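Local coordinates for NEQ263 (Nanoarchaeum equitans Kin4-M, PDB 5BN3), which forms an unusual archaeal ATP synthase core complex with NeqA and probably binds ATP, at residues 229-234 against 256-261. Numbering follows the deposited sequence.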
loop_
_atom_site.group_PDB
_atom_site.type_symbol
_atom_site.label_atom_id
_atom_site.label_comp_id
_atom_site.label_asym_id
_atom_site.label_seq_id
_atom_site.Cartn_x
_atom_site.Cartn_y
_atom_site.Cartn_z
ATOM N N THR B 229 -5.772 10.253 19.768
ATOM C CA THR B 229 -4.714 9.854 18.846
ATOM C C THR B 229 -3.385 9.718 19.590
ATOM O O THR B 229 -2.573 8.847 19.272
ATOM C CB THR B 229 -4.588 10.835 17.667
ATOM O OG1 THR B 229 -5.843 10.907 16.977
ATOM C CG2 THR B 229 -3.527 10.364 16.696
ATOM N N ASN B 230 -3.169 10.575 20.586
ATOM C CA ASN B 230 -1.994 10.457 21.444
ATOM C C ASN B 230 -2.086 9.230 22.342
ATOM O O ASN B 230 -1.072 8.611 22.658
ATOM C CB ASN B 230 -1.814 11.706 22.309
ATOM C CG ASN B 230 -1.468 12.934 21.500
ATOM O OD1 ASN B 230 -0.960 12.836 20.383
ATOM N ND2 ASN B 230 -1.737 14.106 22.065
ATOM N N TYR B 231 -3.301 8.894 22.764
ATOM C CA TYR B 231 -3.521 7.699 23.571
ATOM C C TYR B 231 -3.161 6.438 22.796
ATOM O O TYR B 231 -2.474 5.553 23.309
ATOM C CB TYR B 231 -4.973 7.617 24.057
ATOM C CG TYR B 231 -5.275 6.306 24.744
ATOM C CD1 TYR B 231 -4.996 6.128 26.090
ATOM C CD2 TYR B 231 -5.813 5.238 24.041
ATOM C CE1 TYR B 231 -5.255 4.927 26.719
ATOM C CE2 TYR B 231 -6.072 4.036 24.660
ATOM C CZ TYR B 231 -5.788 3.885 25.996
ATOM O OH TYR B 231 -6.053 2.685 26.612
ATOM N N ALA B 232 -3.644 6.350 21.562
ATOM C CA ALA B 232 -3.332 5.214 20.708
ATOM C C ALA B 232 -1.828 5.095 20.469
ATOM O O ALA B 232 -1.292 3.990 20.396
ATOM C CB ALA B 232 -4.071 5.329 19.390
ATOM N N ASP B 233 -1.157 6.239 20.346
ATOM C CA ASP B 233 0.284 6.270 20.122
ATOM C C ASP B 233 1.032 5.671 21.310
ATOM O O ASP B 233 1.994 4.921 21.141
ATOM C CB ASP B 233 0.748 7.708 19.875
ATOM C CG ASP B 233 2.237 7.805 19.612
ATOM O OD1 ASP B 233 3.019 7.822 20.588
ATOM O OD2 ASP B 233 2.636 7.873 18.428
ATOM N N ALA B 234 0.583 6.007 22.512
ATOM C CA ALA B 234 1.183 5.474 23.728
ATOM C C ALA B 234 0.944 3.970 23.842
ATOM O O ALA B 234 1.833 3.224 24.258
ATOM C CB ALA B 234 0.638 6.194 24.942
ATOM N N TYR B 256 -9.110 -1.755 19.044
ATOM C CA TYR B 256 -10.552 -1.572 19.186
ATOM C C TYR B 256 -11.008 -1.917 20.598
ATOM O O TYR B 256 -11.748 -1.161 21.227
ATOM C CB TYR B 256 -11.302 -2.442 18.171
ATOM C CG TYR B 256 -12.808 -2.456 18.346
ATOM C CD1 TYR B 256 -13.425 -3.393 19.167
ATOM C CD2 TYR B 256 -13.613 -1.546 17.678
ATOM C CE1 TYR B 256 -14.796 -3.412 19.328
ATOM C CE2 TYR B 256 -14.988 -1.561 17.829
ATOM C CZ TYR B 256 -15.571 -2.494 18.656
ATOM O OH TYR B 256 -16.936 -2.518 18.815
ATOM N N THR B 257 -10.570 -3.071 21.087
ATOM C CA THR B 257 -10.982 -3.547 22.402
ATOM C C THR B 257 -10.472 -2.631 23.517
ATOM O O THR B 257 -11.183 -2.368 24.484
ATOM C CB THR B 257 -10.522 -5.001 22.634
ATOM O OG1 THR B 257 -11.091 -5.840 21.622
ATOM C CG2 THR B 257 -10.968 -5.501 23.996
ATOM N N ASP B 258 -9.248 -2.133 23.373
ATOM C CA ASP B 258 -8.691 -1.238 24.378
ATOM C C ASP B 258 -9.402 0.114 24.391
ATOM O O ASP B 258 -9.699 0.652 25.457
ATOM C CB ASP B 258 -7.191 -1.051 24.166
ATOM C CG ASP B 258 -6.559 -0.204 25.245
ATOM O OD1 ASP B 258 -6.125 -0.768 26.272
ATOM O OD2 ASP B 258 -6.503 1.030 25.077
ATOM N N LEU B 259 -9.677 0.661 23.210
ATOM C CA LEU B 259 -10.428 1.911 23.111
ATOM C C LEU B 259 -11.821 1.753 23.713
ATOM O O LEU B 259 -12.325 2.649 24.391
ATOM C CB LEU B 259 -10.522 2.374 21.653
ATOM C CG LEU B 259 -9.247 2.930 21.011
ATOM C CD1 LEU B 259 -9.476 3.268 19.541
ATOM C CD2 LEU B 259 -8.763 4.159 21.765
ATOM N N ALA B 260 -12.435 0.600 23.471
ATOM C CA ALA B 260 -13.758 0.313 24.009
ATOM C C ALA B 260 -13.732 0.210 25.526
ATOM O O ALA B 260 -14.679 0.619 26.195
ATOM C CB ALA B 260 -14.301 -0.959 23.407
ATOM N N SER B 261 -12.645 -0.333 26.070
ATOM C CA SER B 261 -12.510 -0.483 27.519
ATOM C C SER B 261 -12.457 0.877 28.209
ATOM O O SER B 261 -12.547 0.970 29.432
ATOM C CB SER B 261 -11.265 -1.300 27.866
ATOM O OG SER B 261 -10.096 -0.507 27.778
#
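D258 meets the phenol of Y231 across the gap between two helices, and this one hydrogen bond is the polar half of the contact. The hydroxyl donates to the carboxylate, with Y231 OH to D258 OD2 modelled at 2.3 Å, so short that the exact length is doubtful. The oxygen comes in at the ring edge, and ring and carboxylate planes lie only 17° apart, nearly coplanar. Both side chains start with CG anti to the backbone N (chi1 173° for Y231, -176° for D258) and both leave their helices toward the other, so the long tyrosine spans most of the gap and the short aspartate closes it. The other carboxylate oxygen, OD1, is turned to R204, which forms a salt bridge with it and also a hydrogen bond to the Y231 hydroxyl. A buried phenol oxygen thus has two partners, and the arginine would be expected to favour an ionised aspartate.

L259, the next residue, supplies the apolar half. Its CD2 reaches Y231 CD2 at 3.9 Å, obliquely to the ring. A branched aliphatic side chain suits this place, packing against ring carbons while D258 takes the hydroxyl end.

S261, about one turn after D258, stays within its own helix: its OG donates to D258 O at 2.6 Å, occupying a small polar side chain with the backbone near the helix's end.

Helices 228-241 and 255-263 are thus joined within the nucleotide-binding domain, away from the ADP site. Helix 196-215 packs on the tyrosine through I200 and P203, helix 290-296 meets L259 through L294, and N230 and T229 tie the first helix to I162 and T281 on strands 156-162 and 273-281 of the mixed sheet.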